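Local coordinates for maternal protein tudor (Drosophila melanogaster, PDB 3NTK) that takes part in methylarginine-dependent recognition of the Piwi protein Aubergine through its last extended Tudor domain, and is required during oogenesis for the formation of primordial germ cells, at residues A[67-72]-A[76-81]; A[40-45]-A[53-58]. All blocks are in the same frame, centred on the assembly; numbering follows the deposited sequence.

How the contacts relate
Both contacts reach the antiparallel four-stranded sheet of the Tudor domain, in the last extended Tudor module of the protein. Contact 1 lies within the sheet; contact 2 sets a loop against its strand 53-58. The centres of contact 1 and contact 2 are about 12 Å apart, on the same side of the centre of the chain. Contact 2 comes first in sequence, in the loop that follows helix 25-38. Contact 1 then joins strands 63-72 and 78-82 as a hairpin. Strands 53-58 and 63-72 are neighbours in the sheet, and Ala67 N lies 2.8 Å from Cys54 O, a probable hydrogen bond. Contact 1 thus builds part of the sheet, while contact 2 packs the preceding loop against it.

Contact 1 of 2, residues A[67-72]-A[76-81]; sequences AQIRKV and GKCEVH
Gln68 and His81 form an antiparallel hydrogen-bonded pair. Gln68 N donates a hydrogen bond to His81 O at 3.0 Å, and His81 N to Gln68 O at 2.9 Å. Further along, Glu79 N reaches Lys71 O at 2.8 Å. Glu79 O is gripped twice. Arg70 N donates to Glu79 O at 2.8 Å, nearly along the C=O axis. Lys71 N donates to Glu79 O at 3.3 Å, in the carbonyl plane and on a lone pair. Arg70 and Lys71 thus both face Glu79, a classic beta bulge. The bulge shifts the register by one residue within the hairpin of strands 63-72 and 78-82, part of the antiparallel Tudor sheet.

Arg70 and His81 stack flat. Their side chains run alongside each other, with guanidinium and ring planes only 12° apart and centres separated by 4.2 Å. The Arg70 chain bends at chi2 (-62°), consistent with a guanidinium that has His81 CB at its centre and NH2 over the ring rim near CG. His81 also meets the ring of Tyr18.

Glu79 extends its carboxylate past Lys71, with Glu79 OE1 3.3 Å from Lys71 CD. Lys71 NZ and Glu79 OE1 are not in contact, though their opposite charges probably attract weakly. OE2 is held by a hydrogen bond from Asn88.

Ile69, Val72, Cys78 and Val80 share the face opposite Gln68, Lys71, Glu79 and His81. Cys78 SG meets both Ile69 CG2, at 4.1 Å, and Val72 CG2. The CG1 branches of Ile69 and Val80 approach each other, and Ala67 CB packs on Val80 CB.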
ATOM      1  N   ALA A  67       1.452   6.816   9.127  1.00 21.12           N
ATOM      2  CA  ALA A  67       2.300   5.656   9.300  1.00 21.53           C
ATOM      3  C   ALA A  67       2.046   4.891  10.592  1.00 22.46           C
ATOM      4  O   ALA A  67       1.580   5.450  11.590  1.00 22.90           O
ATOM      5  CB  ALA A  67       3.763   6.091   9.243  1.00 24.24           C
ATOM      6  N   GLN A  68       2.343   3.600  10.555  1.00 21.26           N
ATOM      7  CA  GLN A  68       2.208   2.756  11.727  1.00 23.96           C
ATOM      8  C   GLN A  68       3.593   2.218  12.045  1.00 22.97           C
ATOM      9  O   GLN A  68       4.279   1.675  11.174  1.00 24.08           O
ATOM     10  CB  GLN A  68       1.246   1.586  11.480  1.00 25.08           C
ATOM     11  CG  GLN A  68       1.163   0.652  12.682  1.00 28.74           C
ATOM     12  CD  GLN A  68       0.127  -0.443  12.524  1.00 33.28           C
ATOM     13  OE1 GLN A  68       0.104  -1.149  11.519  1.00 37.92           O
ATOM     14  NE2 GLN A  68      -0.730  -0.594  13.528  1.00 36.69           N
ATOM     15  N   ILE A  69       4.016   2.386  13.288  1.00 25.79           N
ATOM     16  CA  ILE A  69       5.325   1.908  13.704  1.00 26.91           C
ATOM     17  C   ILE A  69       5.337   0.384  13.770  1.00 29.26           C
ATOM     18  O   ILE A  69       4.466  -0.230  14.390  1.00 28.19           O
ATOM     19  CB  ILE A  69       5.699   2.495  15.070  1.00 27.31           C
ATOM     20  CG1 ILE A  69       5.775   4.021  14.958  1.00 28.22           C
ATOM     21  CG2 ILE A  69       7.022   1.900  15.551  1.00 27.54           C
ATOM     22  CD1 ILE A  69       6.131   4.723  16.256  1.00 31.12           C
ATOM     23  N   ARG A  70       6.324  -0.220  13.118  1.00 30.66           N
ATOM     24  CA  ARG A  70       6.453  -1.672  13.091  1.00 33.52           C
ATOM     25  C   ARG A  70       7.557  -2.171  14.014  1.00 34.58           C
ATOM     26  O   ARG A  70       7.430  -3.232  14.628  1.00 34.45           O
ATOM     27  CB  ARG A  70       6.717  -2.144  11.660  1.00 35.09           C
ATOM     28  CG  ARG A  70       5.513  -2.008  10.742  1.00 39.49           C
ATOM     29  CD  ARG A  70       4.365  -2.880  11.238  1.00 42.46           C
ATOM     30  NE  ARG A  70       3.179  -2.790  10.392  1.00 46.07           N
ATOM     31  CZ  ARG A  70       3.127  -3.198   9.127  1.00 47.29           C
ATOM     32  NH1 ARG A  70       4.199  -3.728   8.552  1.00 48.55           N
ATOM     33  NH2 ARG A  70       1.998  -3.079   8.439  1.00 46.38           N
ATOM     34  N   LYS A  71       8.635  -1.401  14.109  1.00 34.87           N
ATOM     35  CA  LYS A  71       9.766  -1.757  14.960  1.00 35.80           C
ATOM     36  C   LYS A  71      10.447  -0.502  15.488  1.00 35.78           C
ATOM     37  O   LYS A  71      10.673   0.444  14.736  1.00 34.31           O
ATOM     38  CB  LYS A  71      10.801  -2.564  14.176  1.00 38.41           C
ATOM     39  CG  LYS A  71      10.334  -3.913  13.666  1.00 42.76           C
ATOM     40  CD  LYS A  71      11.466  -4.626  12.937  1.00 46.81           C
ATOM     41  CE  LYS A  71      12.663  -4.847  13.860  1.00 50.93           C
ATOM     42  NZ  LYS A  71      13.829  -5.452  13.152  1.00 52.85           N
ATOM     43  N   VAL A  72      10.770  -0.497  16.777  1.00 35.01           N
ATOM     44  CA  VAL A  72      11.460   0.638  17.377  1.00 36.41           C
ATOM     45  C   VAL A  72      12.950   0.294  17.402  1.00 37.59           C
ATOM     46  O   VAL A  72      13.362  -0.674  18.041  1.00 36.44           O
ATOM     47  CB  VAL A  72      10.972   0.905  18.814  1.00 36.11           C
ATOM     48  CG1 VAL A  72      11.797   2.022  19.444  1.00 37.05           C
ATOM     49  CG2 VAL A  72       9.493   1.285  18.800  1.00 34.99           C
ATOM     50  N   GLY A  76      16.421   6.905  18.112  1.00 45.29           N
ATOM     51  CA  GLY A  76      15.143   7.480  17.731  1.00 42.92           C
ATOM     52  C   GLY A  76      14.628   7.035  16.375  1.00 41.07           C
ATOM     53  O   GLY A  76      13.721   7.657  15.820  1.00 40.90           O
ATOM     54  N   LYS A  77      15.202   5.965  15.835  1.00 38.47           N
ATOM     55  CA  LYS A  77      14.775   5.448  14.539  1.00 37.35           C
ATOM     56  C   LYS A  77      13.673   4.411  14.706  1.00 35.96           C
ATOM     57  O   LYS A  77      13.617   3.709  15.713  1.00 35.16           O
ATOM     58  CB  LYS A  77      15.938   4.780  13.803  1.00 38.47           C
ATOM     59  CG  LYS A  77      17.083   5.691  13.413  1.00 40.41           C
ATOM     60  CD  LYS A  77      18.131   4.881  12.665  1.00 41.22           C
ATOM     61  CE  LYS A  77      19.297   5.731  12.205  1.00 42.53           C
ATOM     62  NZ  LYS A  77      20.253   4.913  11.403  1.00 43.07           N
ATOM     63  N   CYS A  78      12.804   4.320  13.705  1.00 34.20           N
ATOM     64  CA  CYS A  78      11.717   3.348  13.711  1.00 33.34           C
ATOM     65  C   CYS A  78      11.462   2.863  12.299  1.00 31.17           C
ATOM     66  O   CYS A  78      11.624   3.615  11.334  1.00 30.48           O
ATOM     67  CB  CYS A  78      10.411   3.963  14.228  1.00 34.11           C
ATOM     68  SG  CYS A  78      10.288   4.260  15.994  1.00 37.73           S
ATOM     69  N   GLU A  79      11.072   1.600  12.176  1.00 30.48           N
ATOM     70  CA  GLU A  79      10.716   1.066  10.876  1.00 30.05           C
ATOM     71  C   GLU A  79       9.210   1.295  10.852  1.00 27.99           C
ATOM     72  O   GLU A  79       8.500   0.860  11.759  1.00 28.04           O
ATOM     73  CB  GLU A  79      11.001  -0.433  10.777  1.00 31.86           C
ATOM     74  CG  GLU A  79      10.787  -0.973   9.374  1.00 39.27           C
ATOM     75  CD  GLU A  79      10.581  -2.476   9.340  1.00 42.93           C
ATOM     76  OE1 GLU A  79      11.416  -3.209   9.912  1.00 45.85           O
ATOM     77  OE2 GLU A  79       9.583  -2.926   8.737  1.00 46.74           O
ATOM     78  N   VAL A  80       8.721   1.996   9.841  1.00 26.67           N
ATOM     79  CA  VAL A  80       7.297   2.265   9.763  1.00 26.24           C
ATOM     80  C   VAL A  80       6.695   1.732   8.478  1.00 25.85           C
ATOM     81  O   VAL A  80       7.404   1.430   7.519  1.00 28.43           O
ATOM     82  CB  VAL A  80       7.000   3.780   9.840  1.00 25.82           C
ATOM     83  CG1 VAL A  80       7.617   4.365  11.103  1.00 24.74           C
ATOM     84  CG2 VAL A  80       7.541   4.486   8.599  1.00 25.95           C
ATOM     85  N   HIS A  81       5.377   1.612   8.482  1.00 24.07           N
ATOM     86  CA  HIS A  81       4.635   1.161   7.322  1.00 23.20           C
ATOM     87  C   HIS A  81       3.692   2.295   6.955  1.00 22.74           C
ATOM     88  O   HIS A  81       2.863   2.708   7.772  1.00 21.23           O
ATOM     89  CB  HIS A  81       3.823  -0.090   7.649  1.00 25.83           C
ATOM     90  CG  HIS A  81       3.043  -0.616   6.487  1.00 24.82           C
ATOM     91  ND1 HIS A  81       1.698  -0.370   6.318  1.00 27.09           N
ATOM     92  CD2 HIS A  81       3.431  -1.340   5.410  1.00 24.35           C
ATOM     93  CE1 HIS A  81       1.290  -0.922   5.189  1.00 25.57           C
ATOM     94  NE2 HIS A  81       2.323  -1.517   4.619  1.00 28.36           N
TER

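Contact 2 of 2, residues A[40-45]-A[53-58]; sequences QDLPAF and LCVAQF
Phe45 and Cys54 are the closest backbone pair, with CA atoms 7.2 Å apart, and the touching parts of loop 40-45 and strand 53-58 run 133° apart. No hydrogen bond joins the two segments, so side chains carry the contact.

Phe45 offers a ring face to Cys54. The CB of Cys54 sits over that face, 4.0 Å from the Phe45 ring centroid and 25° off its normal, in a CH-pi contact. Cys54 CB lies toward the rim, 3.7 Å from Phe45 CD2. The sulfur adds an oblique sulfur-aromatic contact, with Cys54 SG 4.9 Å from the centroid of the Phe45 ring. Cys54 CB is nearer the ring than SG, which sits between the backbone N and the carbonyl carbon (chi1 63°). Losing the ring of Phe45 to an alanine would probably leave Cys54 CB and SG without their aromatic partner and open a gap between loop and strand.

The second meeting is purely aliphatic. Leu42 CD1 touches Val55 CG2 at 3.9 Å, and the two side chains cross at about a right angle.

The loop continues from helix 25-38 and also pairs with strand 87-95 through a backbone hydrogen bond between Phe45 and Phe94. On strand 53-58, Val55 packs against Phe64 of strand 63-72. The Val55 backbone hydrogen-bonds to Arg95, so the loop lies where the first and last strands of the Tudor sheet pair.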
ATOM      1  N   GLN A  40       3.106  21.353   8.859  1.00 27.11           N
ATOM      2  CA  GLN A  40       3.996  22.228   9.619  1.00 28.25           C
ATOM      3  C   GLN A  40       3.556  22.517  11.052  1.00 28.54           C
ATOM      4  O   GLN A  40       4.385  22.824  11.908  1.00 28.26           O
ATOM      5  CB  GLN A  40       4.187  23.557   8.874  1.00 29.38           C
ATOM      6  CG  GLN A  40       5.276  24.442   9.469  1.00 30.35           C
ATOM      7  CD  GLN A  40       6.629  23.753   9.483  1.00 29.87           C
ATOM      8  OE1 GLN A  40       7.196  23.456   8.435  1.00 34.43           O
ATOM      9  NE2 GLN A  40       7.145  23.484  10.674  1.00 29.47           N
ATOM     10  N   ASP A  41       2.260  22.409  11.325  1.00 28.22           N
ATOM     11  CA  ASP A  41       1.767  22.701  12.664  1.00 28.77           C
ATOM     12  C   ASP A  41       1.557  21.496  13.566  1.00 27.04           C
ATOM     13  O   ASP A  41       1.103  21.638  14.704  1.00 25.70           O
ATOM     14  CB  ASP A  41       0.482  23.526  12.572  1.00 32.41           C
ATOM     15  CG  ASP A  41       0.750  24.950  12.123  1.00 37.26           C
ATOM     16  OD1 ASP A  41       1.669  25.577  12.693  1.00 39.50           O
ATOM     17  OD2 ASP A  41       0.052  25.443  11.209  1.00 38.90           O
ATOM     18  N   LEU A  42       1.902  20.311  13.073  1.00 24.07           N
ATOM     19  CA  LEU A  42       1.753  19.105  13.878  1.00 23.68           C
ATOM     20  C   LEU A  42       2.928  18.962  14.834  1.00 24.60           C
ATOM     21  O   LEU A  42       4.083  18.991  14.416  1.00 26.51           O
ATOM     22  CB  LEU A  42       1.674  17.868  12.983  1.00 21.65           C
ATOM     23  CG  LEU A  42       0.466  17.793  12.048  1.00 22.25           C
ATOM     24  CD1 LEU A  42       0.552  16.505  11.217  1.00 22.40           C
ATOM     25  CD2 LEU A  42      -0.819  17.826  12.871  1.00 22.18           C
ATOM     26  N   PRO A  43       2.647  18.798  16.134  1.00 26.91           N
ATOM     27  CA  PRO A  43       3.707  18.648  17.132  1.00 27.44           C
ATOM     28  C   PRO A  43       4.442  17.324  16.977  1.00 27.10           C
ATOM     29  O   PRO A  43       3.974  16.415  16.285  1.00 27.48           O
ATOM     30  CB  PRO A  43       2.947  18.748  18.454  1.00 28.95           C
ATOM     31  CG  PRO A  43       1.629  18.116  18.119  1.00 31.40           C
ATOM     32  CD  PRO A  43       1.318  18.746  16.770  1.00 29.48           C
ATOM     33  N   ALA A  44       5.597  17.218  17.625  1.00 26.41           N
ATOM     34  CA  ALA A  44       6.400  16.009  17.557  1.00 27.23           C
ATOM     35  C   ALA A  44       5.695  14.849  18.245  1.00 28.22           C
ATOM     36  O   ALA A  44       4.977  15.039  19.223  1.00 26.51           O
ATOM     37  CB  ALA A  44       7.761  16.242  18.212  1.00 27.60           C
ATOM     38  N   PHE A  45       5.904  13.650  17.718  1.00 28.69           N
ATOM     39  CA  PHE A  45       5.323  12.446  18.294  1.00 31.79           C
ATOM     40  C   PHE A  45       6.498  11.729  18.932  1.00 34.54           C
ATOM     41  O   PHE A  45       7.496  11.462  18.263  1.00 35.10           O
ATOM     42  CB  PHE A  45       4.704  11.573  17.205  1.00 31.97           C
ATOM     43  CG  PHE A  45       4.144  10.279  17.716  1.00 32.63           C
ATOM     44  CD1 PHE A  45       3.042  10.270  18.566  1.00 35.32           C
ATOM     45  CD2 PHE A  45       4.730   9.068  17.363  1.00 34.95           C
ATOM     46  CE1 PHE A  45       2.531   9.066  19.062  1.00 36.48           C
ATOM     47  CE2 PHE A  45       4.230   7.863  17.850  1.00 36.33           C
ATOM     48  CZ  PHE A  45       3.127   7.864  18.703  1.00 36.48           C
ATOM     49  N   LEU A  53       0.183   4.777  15.728  1.00 27.28           N
ATOM     50  CA  LEU A  53      -0.144   5.449  14.476  1.00 29.90           C
ATOM     51  C   LEU A  53       0.333   6.893  14.591  1.00 29.34           C
ATOM     52  O   LEU A  53       0.186   7.522  15.641  1.00 31.02           O
ATOM     53  CB  LEU A  53      -1.656   5.421  14.240  1.00 32.66           C
ATOM     54  CG  LEU A  53      -2.105   5.302  12.785  1.00 38.04           C
ATOM     55  CD1 LEU A  53      -1.635   3.960  12.222  1.00 38.44           C
ATOM     56  CD2 LEU A  53      -3.623   5.408  12.703  1.00 39.27           C
ATOM     57  N   CYS A  54       0.911   7.420  13.517  1.00 27.36           N
ATOM     58  CA  CYS A  54       1.403   8.788  13.537  1.00 25.98           C
ATOM     59  C   CYS A  54       1.604   9.291  12.116  1.00 24.84           C
ATOM     60  O   CYS A  54       1.119   8.697  11.154  1.00 23.10           O
ATOM     61  CB  CYS A  54       2.738   8.844  14.285  1.00 28.03           C
ATOM     62  SG  CYS A  54       4.067   7.889  13.476  1.00 32.32           S
ATOM     63  N   VAL A  55       2.306  10.409  12.011  1.00 24.01           N
ATOM     64  CA  VAL A  55       2.643  11.018  10.737  1.00 23.55           C
ATOM     65  C   VAL A  55       4.156  10.891  10.711  1.00 23.30           C
ATOM     66  O   VAL A  55       4.829  11.316  11.646  1.00 25.71           O
ATOM     67  CB  VAL A  55       2.238  12.507  10.700  1.00 24.99           C
ATOM     68  CG1 VAL A  55       2.708  13.145   9.405  1.00 28.56           C
ATOM     69  CG2 VAL A  55       0.726  12.633  10.820  1.00 29.04           C
ATOM     70  N   ALA A  56       4.691  10.287   9.656  1.00 22.70           N
ATOM     71  CA  ALA A  56       6.126  10.089   9.555  1.00 21.71           C
ATOM     72  C   ALA A  56       6.655  10.519   8.194  1.00 22.64           C
ATOM     73  O   ALA A  56       5.951  10.457   7.187  1.00 21.51           O
ATOM     74  CB  ALA A  56       6.465   8.621   9.814  1.00 23.30           C
ATOM     75  N   GLN A  57       7.907  10.954   8.166  1.00 23.94           N
ATOM     76  CA  GLN A  57       8.502  11.398   6.920  1.00 24.88           C
ATOM     77  C   GLN A  57       9.237  10.266   6.213  1.00 24.16           C
ATOM     78  O   GLN A  57      10.016   9.541   6.822  1.00 25.16           O
ATOM     79  CB  GLN A  57       9.466  12.556   7.186  1.00 25.64           C
ATOM     80  CG  GLN A  57      10.086  13.129   5.930  1.00 28.19           C
ATOM     81  CD  GLN A  57      10.986  14.313   6.224  1.00 30.81           C
ATOM     82  OE1 GLN A  57      11.936  14.208   7.000  1.00 30.48           O
ATOM     83  NE2 GLN A  57      10.686  15.448   5.607  1.00 30.59           N
ATOM     84  N   PHE A  58       8.961  10.117   4.925  1.00 25.69           N
ATOM     85  CA  PHE A  58       9.610   9.105   4.097  1.00 27.91           C
ATOM     86  C   PHE A  58      10.893   9.779   3.611  1.00 29.63           C
ATOM     87  O   PHE A  58      10.843  10.690   2.792  1.00 29.14           O
ATOM     88  CB  PHE A  58       8.699   8.754   2.915  1.00 27.28           C
ATOM     89  CG  PHE A  58       9.251   7.690   2.002  1.00 27.66           C
ATOM     90  CD1 PHE A  58      10.118   6.714   2.478  1.00 30.56           C
ATOM     91  CD2 PHE A  58       8.846   7.632   0.674  1.00 30.60           C
ATOM     92  CE1 PHE A  58      10.574   5.687   1.641  1.00 32.42           C
ATOM     93  CE2 PHE A  58       9.294   6.609  -0.174  1.00 30.21           C
ATOM     94  CZ  PHE A  58      10.156   5.639   0.313  1.00 31.40           C
TER